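Local coordinates for serine--tRNA ligase, cytoplasmic (Candida albicans, PDB 3QO8), which charges tRNA(Ser) with serine in two steps, first activating the amino acid with ATP as seryl-adenylate and then passing it to the acceptor end of the tRNA, at residues 265-270 / 306-311; 302-307 / 398-403. All coordinates share one frame; numbering follows the deposited sequence. Where two conformers were deposited one is given.

Contacts 1 and 2 share strand 297-307, which pairs with strand 269-278 on one edge and with strand 399-404 on the other. Coming from the N terminus, the chain leaves helix 263-266, enters strand 269-278 and returns antiparallel along strand 297-307; contact 1 closes this loop where residues 265-270 meet 306-311. From there it runs through helix 312-329 and further strands before 398-403 comes back to 302-307, closing the longer loop of contact 2. The loops neither nest nor cross: the second begins on the strand where the first ends. Leu-306 and Thr-307 belong to both, so strand 297-307 ties its two neighbours into one catalytic-domain sheet.

Contact 1: residues 265-270 / 306-311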
loop_
_atom_site.group_PDB
_atom_site.type_symbol
_atom_site.label_atom_id
_atom_site.label_comp_id
_atom_site.label_asym_id
_atom_site.label_seq_id
_atom_site.Cartn_x
_atom_site.Cartn_y
_atom_site.Cartn_z
ATOM N N GLU A 265 18.506 -28.133 13.479
ATOM C CA GLU A 265 19.323 -26.929 13.564
ATOM C C GLU A 265 18.742 -25.725 12.813
ATOM O O GLU A 265 18.992 -24.583 13.202
ATOM C CB GLU A 265 20.765 -27.197 13.104
ATOM C CG GLU A 265 20.931 -28.375 12.150
ATOM C CD GLU A 265 20.762 -29.722 12.843
ATOM O OE1 GLU A 265 20.299 -30.680 12.186
ATOM O OE2 GLU A 265 21.092 -29.821 14.046
ATOM N N GLN A 266 17.970 -25.973 11.754
ATOM C CA GLN A 266 17.470 -24.886 10.892
ATOM C C GLN A 266 16.150 -24.259 11.368
ATOM O O GLN A 266 15.872 -23.095 11.091
ATOM C CB GLN A 266 17.290 -25.380 9.462
ATOM C CG GLN A 266 18.574 -25.826 8.773
ATOM C CD GLN A 266 18.280 -26.564 7.488
ATOM O OE1 GLN A 266 17.288 -27.286 7.397
ATOM N NE2 GLN A 266 19.127 -26.378 6.483
ATOM N N LEU A 267 15.334 -25.046 12.056
ATOM C CA LEU A 267 14.037 -24.579 12.539
ATOM C C LEU A 267 14.069 -24.528 14.060
ATOM O O LEU A 267 14.873 -25.219 14.683
ATOM C CB LEU A 267 12.934 -25.534 12.068
ATOM C CG LEU A 267 12.754 -25.670 10.552
ATOM C CD1 LEU A 267 11.763 -26.784 10.221
ATOM C CD2 LEU A 267 12.287 -24.332 9.981
ATOM N N PRO A 268 13.185 -23.722 14.668
ATOM C CA PRO A 268 12.160 -22.921 13.995
ATOM C C PRO A 268 12.724 -21.662 13.355
ATOM O O PRO A 268 13.756 -21.145 13.784
ATOM C CB PRO A 268 11.237 -22.513 15.150
ATOM C CG PRO A 268 12.167 -22.392 16.306
ATOM C CD PRO A 268 13.131 -23.557 16.131
ATOM N N VAL A 269 12.058 -21.185 12.314
ATOM C CA VAL A 269 12.367 -19.887 11.728
ATOM C C VAL A 269 11.220 -18.942 12.090
ATOM O O VAL A 269 10.062 -19.246 11.816
ATOM C CB VAL A 269 12.493 -19.987 10.200
ATOM C CG1 VAL A 269 12.431 -18.623 9.574
ATOM C CG2 VAL A 269 13.783 -20.716 9.809
ATOM N N ARG A 270 11.539 -17.817 12.713
ATOM C CA ARG A 270 10.513 -16.899 13.189
ATOM C C ARG A 270 10.655 -15.525 12.535
ATOM O O ARG A 270 11.719 -14.915 12.609
ATOM C CB ARG A 270 10.620 -16.765 14.706
ATOM C CG ARG A 270 10.529 -18.119 15.462
ATOM C CD ARG A 270 10.430 -17.893 16.967
ATOM N NE ARG A 270 10.125 -19.119 17.713
ATOM C CZ ARG A 270 10.979 -19.734 18.522
ATOM N NH1 ARG A 270 12.195 -19.234 18.701
ATOM N NH2 ARG A 270 10.612 -20.838 19.173
ATOM N N LEU A 306 7.779 -21.032 11.125
ATOM C CA LEU A 306 7.832 -22.361 10.550
ATOM C C LEU A 306 8.559 -23.236 11.550
ATOM O O LEU A 306 9.597 -22.843 12.090
ATOM C CB LEU A 306 8.603 -22.339 9.218
ATOM C CG LEU A 306 8.095 -21.464 8.075
ATOM C CD1 LEU A 306 8.479 -20.017 8.302
ATOM C CD2 LEU A 306 8.716 -21.924 6.745
ATOM N N THR A 307 8.010 -24.416 11.811
ATOM C CA THR A 307 8.588 -25.331 12.768
ATOM C C THR A 307 8.506 -26.751 12.225
ATOM O O THR A 307 7.825 -27.008 11.233
ATOM C CB THR A 307 7.769 -25.386 14.092
ATOM O OG1 THR A 307 6.564 -26.131 13.871
ATOM C CG2 THR A 307 7.386 -23.997 14.585
ATOM N N GLU A 308 9.168 -27.672 12.915
ATOM C CA GLU A 308 8.971 -29.093 12.670
ATOM C C GLU A 308 7.552 -29.485 13.052
ATOM O O GLU A 308 6.977 -28.925 13.991
ATOM C CB GLU A 308 9.960 -29.916 13.487
ATOM C CG GLU A 308 11.404 -29.533 13.274
ATOM C CD GLU A 308 12.350 -30.545 13.878
ATOM O OE1 GLU A 308 13.165 -30.157 14.735
ATOM O OE2 GLU A 308 12.279 -31.731 13.491
ATOM N N PRO A 309 6.977 -30.449 12.321
ATOM C CA PRO A 309 5.617 -30.912 12.622
ATOM C C PRO A 309 5.437 -31.252 14.106
ATOM O O PRO A 309 4.392 -30.970 14.690
ATOM C CB PRO A 309 5.486 -32.168 11.759
ATOM C CG PRO A 309 6.364 -31.883 10.568
ATOM C CD PRO A 309 7.524 -31.065 11.095
ATOM N N GLU A 310 6.471 -31.817 14.719
ATOM C CA GLU A 310 6.376 -32.289 16.095
ATOM C C GLU A 310 6.484 -31.149 17.107
ATOM O O GLU A 310 6.319 -31.355 18.308
ATOM C CB GLU A 310 7.455 -33.347 16.365
ATOM C CG GLU A 310 7.447 -34.536 15.383
ATOM C CD GLU A 310 8.165 -34.261 14.047
ATOM O OE1 GLU A 310 8.734 -33.161 13.858
ATOM O OE2 GLU A 310 8.162 -35.161 13.175
ATOM N N LYS A 311 6.740 -29.934 16.634
ATOM C CA LYS A 311 6.961 -28.832 17.569
ATOM C C LYS A 311 5.955 -27.693 17.456
ATOM O O LYS A 311 6.049 -26.704 18.186
ATOM C CB LYS A 311 8.403 -28.313 17.445
ATOM C CG LYS A 311 9.440 -29.353 17.882
ATOM C CD LYS A 311 10.870 -28.975 17.507
ATOM C CE LYS A 311 11.436 -27.902 18.426
ATOM N NZ LYS A 311 12.878 -27.620 18.137
#
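Val-269 and Leu-306 face each other as a hydrogen-bonded antiparallel pair, a compact case of how a strand begins just after a helix ends. Two backbone bonds of 3.0 Å, from Val-269 N to Leu-306 O and from Leu-306 N to Val-269 O, lie in the planes of their acceptor carbonyls. The cis peptide bond before Pro-268 turns the chain between the helix and this pair, and Pro-268 CA comes within 3.2 Å of Leu-306 O.

The close-packed part is around Leu-267. With CG anti to its carbonyl carbon (chi1 -62°), Leu-267 spreads its two methyls along the opposite backbone: CD2 lies 3.7 Å from Leu-306 O, while CD1 rests 3.8 Å from Glu-308 N and equally near Thr-307 C. The side-chain fit is looser at the partly exposed rim, where Pro-268 CB meets Thr-307 CG2 at 4.2 Å; of the Glu-308 side chain, which is extended, the aliphatic CG is what comes near Leu-267 CD1.

Beyond the strand, the turn is braced from within. Glu-308 O accepts from Thr-307 OG1 at 2.8 Å and from Lys-311 N, which arrive from opposite faces of the carbonyl plane; the hydroxyl stands 49° out of that plane.

Pro-268 CG lies over the centre of one face of the Arg-270 guanidinium, whose NE forms a salt bridge with Glu-315 of helix 312-329. Phe-260 of strand 259-260 packs against Leu-267, Val-269 and Leu-306. Further along, Arg-270 bonds through its backbone to Val-205 of strand 205-208, while Thr-307 pairs with His-399 of strand 399-404.

Contact 2: residues 302-307 / 398-403; sequences EQFVLT and VHCLNS. With SSA (5'-O-(N-(L-seryl)-sulfamoyl)adenosine), chain B.
The largely antiparallel sheet of the class II synthetase catalytic core here carries one wall of the serine pocket, a worked example of strand pairing that presents ligand-binding side chains at one end. Glu-302 grips the seryl part of the bound seryl-sulfamoyl adenosine with both carboxylate oxygens: OE1 accepts from OG of the analogue and OE2 from its N10, each at 2.7 Å. Its chain starts anti to the backbone N (chi1 179°) and bends at chi2, which brings the carboxylate alongside Asn-402, whose CB is 3.4 Å from Glu-302 OE2. Asn-402 OD1 in turn lies 3.1 Å from CA of the analogue. Lys-300 forms a salt bridge with Glu-302 OE1, probably helping to balance its charge.

Six backbone hydrogen bonds join the strands through the pairs Gln-303 with Ser-403, Val-305 with Leu-401 and Thr-307 with His-399. The shortest, Gln-303 N to Ser-403 O at 2.7 Å, lies next to the ligand-binding end. On the sheet face bearing Phe-304, Leu-401 O lies 3.7 Å above one face of the phenyl ring, offset toward the rim, while Phe-304 CZ touches Cys-400 CB at 3.8 Å; the cysteine sulfur approaches the ring obliquely. On the other face, Thr-307 CG2 and Leu-401 CD1 meet at 3.8 Å, their side chains crossing at about a right angle.

Helix 248-252 packs over the Phe-304 face through Ile-251 and Ser-252. Helix 312-329 lies against the other, touching Leu-401 with Phe-316 and Met-319; Met-319 O also accepts from Gln-303 NE2. Strands 269-278 and 363-372 flank the pair within the sheet.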
loop_
_atom_site.group_PDB
_atom_site.type_symbol
_atom_site.label_atom_id
_atom_site.label_comp_id
_atom_site.label_asym_id
_atom_site.label_seq_id
_atom_site.Cartn_x
_atom_site.Cartn_y
_atom_site.Cartn_z
ATOM N N GLU A 302 3.183 -8.842 12.364
ATOM C CA GLU A 302 2.731 -10.218 12.286
ATOM C C GLU A 302 3.821 -11.157 12.811
ATOM O O GLU A 302 5.003 -10.973 12.507
ATOM C CB GLU A 302 2.491 -10.550 10.800
ATOM C CG GLU A 302 2.023 -11.976 10.524
ATOM C CD GLU A 302 0.555 -12.191 10.880
ATOM O OE1 GLU A 302 -0.062 -11.256 11.443
ATOM O OE2 GLU A 302 0.015 -13.290 10.582
ATOM N N GLN A 303 3.437 -12.162 13.590
ATOM C CA GLN A 303 4.343 -13.275 13.884
ATOM C C GLN A 303 4.141 -14.354 12.833
ATOM O O GLN A 303 3.015 -14.806 12.616
ATOM C CB GLN A 303 4.019 -13.911 15.239
ATOM C CG GLN A 303 4.143 -13.008 16.424
ATOM C CD GLN A 303 3.829 -13.758 17.706
ATOM O OE1 GLN A 303 4.557 -14.667 18.093
ATOM N NE2 GLN A 303 2.728 -13.397 18.352
ATOM N N PHE A 304 5.213 -14.787 12.178
ATOM C CA PHE A 304 5.070 -15.911 11.270
ATOM C C PHE A 304 6.192 -16.895 11.544
ATOM O O PHE A 304 7.372 -16.526 11.545
ATOM C CB PHE A 304 5.064 -15.505 9.787
ATOM C CG PHE A 304 4.728 -16.662 8.863
ATOM C CD1 PHE A 304 3.408 -16.907 8.489
ATOM C CD2 PHE A 304 5.709 -17.538 8.441
ATOM C CE1 PHE A 304 3.088 -17.981 7.671
ATOM C CE2 PHE A 304 5.400 -18.626 7.624
ATOM C CZ PHE A 304 4.091 -18.849 7.242
ATOM N N VAL A 305 5.821 -18.147 11.768
ATOM C CA VAL A 305 6.780 -19.140 12.229
ATOM C C VAL A 305 6.638 -20.443 11.467
ATOM O O VAL A 305 5.531 -20.893 11.196
ATOM C CB VAL A 305 6.601 -19.438 13.739
ATOM C CG1 VAL A 305 7.657 -20.441 14.212
ATOM C CG2 VAL A 305 6.681 -18.152 14.552
ATOM N N LEU A 306 7.779 -21.032 11.125
ATOM C CA LEU A 306 7.832 -22.361 10.550
ATOM C C LEU A 306 8.559 -23.236 11.550
ATOM O O LEU A 306 9.597 -22.843 12.090
ATOM C CB LEU A 306 8.603 -22.339 9.218
ATOM C CG LEU A 306 8.095 -21.464 8.075
ATOM C CD1 LEU A 306 8.479 -20.017 8.302
ATOM C CD2 LEU A 306 8.716 -21.924 6.745
ATOM N N THR A 307 8.010 -24.416 11.811
ATOM C CA THR A 307 8.588 -25.331 12.768
ATOM C C THR A 307 8.506 -26.751 12.225
ATOM O O THR A 307 7.825 -27.008 11.233
ATOM C CB THR A 307 7.769 -25.386 14.092
ATOM O OG1 THR A 307 6.564 -26.131 13.871
ATOM C CG2 THR A 307 7.386 -23.997 14.585
ATOM N N VAL A 398 7.036 -28.662 6.677
ATOM C CA VAL A 398 7.082 -27.890 7.911
ATOM C C VAL A 398 5.656 -27.572 8.337
ATOM O O VAL A 398 4.714 -27.702 7.555
ATOM C CB VAL A 398 7.818 -26.545 7.709
ATOM C CG1 VAL A 398 9.272 -26.774 7.325
ATOM C CG2 VAL A 398 7.112 -25.714 6.646
ATOM N N HIS A 399 5.487 -27.146 9.577
ATOM C CA HIS A 399 4.213 -26.573 9.969
ATOM C C HIS A 399 4.362 -25.065 9.951
ATOM O O HIS A 399 5.431 -24.550 10.282
ATOM C CB HIS A 399 3.799 -27.047 11.365
ATOM C CG HIS A 399 3.219 -28.427 11.382
ATOM N ND1 HIS A 399 2.624 -28.969 12.500
ATOM C CD2 HIS A 399 3.139 -29.374 10.417
ATOM C CE1 HIS A 399 2.205 -30.190 12.225
ATOM N NE2 HIS A 399 2.503 -30.461 10.968
ATOM N N CYS A 400 3.297 -24.378 9.541
ATOM C CA CYS A 400 3.239 -22.922 9.565
ATOM C C CYS A 400 2.226 -22.442 10.587
ATOM O O CYS A 400 1.119 -22.969 10.684
ATOM C CB CYS A 400 2.867 -22.362 8.198
ATOM S SG CYS A 400 3.982 -22.997 6.905
ATOM N N LEU A 401 2.627 -21.426 11.332
ATOM C CA LEU A 401 1.753 -20.778 12.289
ATOM C C LEU A 401 1.825 -19.295 12.033
ATOM O O LEU A 401 2.853 -18.786 11.572
ATOM C CB LEU A 401 2.232 -21.057 13.709
ATOM C CG LEU A 401 2.339 -22.523 14.139
ATOM C CD1 LEU A 401 3.783 -22.994 14.047
ATOM C CD2 LEU A 401 1.823 -22.668 15.578
ATOM N N ASN A 402 0.739 -18.594 12.323
ATOM C CA ASN A 402 0.754 -17.151 12.219
ATOM C C ASN A 402 -0.048 -16.569 13.361
ATOM O O ASN A 402 -1.026 -17.178 13.818
ATOM C CB ASN A 402 0.207 -16.688 10.862
ATOM C CG ASN A 402 -1.294 -16.918 10.722
ATOM O OD1 ASN A 402 -2.110 -16.068 11.111
ATOM N ND2 ASN A 402 -1.668 -18.064 10.153
ATOM N N SER A 403 0.386 -15.413 13.851
ATOM C CA SER A 403 -0.354 -14.724 14.897
ATOM C C SER A 403 -0.156 -13.223 14.789
ATOM O O SER A 403 0.963 -12.744 14.616
ATOM C CB SER A 403 0.063 -15.219 16.285
ATOM O OG SER A 403 -0.530 -14.427 17.312
HETATM N N10 SSA B . -2.436 -13.231 9.543
HETATM C CA SSA B . -3.502 -13.379 10.532
HETATM C CB SSA B . -2.963 -13.081 11.931
HETATM O OG SSA B . -2.673 -11.676 12.071
HETATM C C9 SSA B . -4.644 -12.456 10.213
HETATM O O9 SSA B . -4.572 -11.636 9.306
HETATM N N8 SSA B . -5.725 -12.582 10.976
HETATM S S1 SSA B . -6.910 -11.504 10.995
HETATM O O1S SSA B . -7.687 -11.496 9.788
HETATM O O2S SSA B . -7.750 -11.781 12.113
HETATM O "O5'" SSA B . -6.322 -10.098 11.222
HETATM C "C5'" SSA B . -5.442 -9.840 12.303
HETATM C "C4'" SSA B . -5.887 -8.565 13.026
HETATM O "O4'" SSA B . -5.901 -7.412 12.175
HETATM C "C3'" SSA B . -7.294 -8.634 13.576
HETATM O "O3'" SSA B . -7.308 -9.400 14.790
HETATM C "C2'" SSA B . -7.595 -7.154 13.783
HETATM O "O2'" SSA B . -6.970 -6.679 14.991
HETATM C "C1'" SSA B . -6.893 -6.486 12.601
HETATM N N9 SSA B . -7.851 -6.249 11.502
HETATM C C8 SSA B . -8.444 -7.175 10.732
HETATM N N7 SSA B . -9.260 -6.550 9.856
HETATM C C5 SSA B . -9.159 -5.228 10.086
HETATM C C6 SSA B . -9.736 -4.116 9.503
HETATM N N6 SSA B . -10.606 -4.287 8.484
HETATM N N1 SSA B . -9.421 -2.884 9.966
HETATM C C2 SSA B . -8.559 -2.737 10.979
HETATM N N3 SSA B . -7.975 -3.796 11.555
HETATM C C4 SSA B . -8.274 -5.045 11.130
#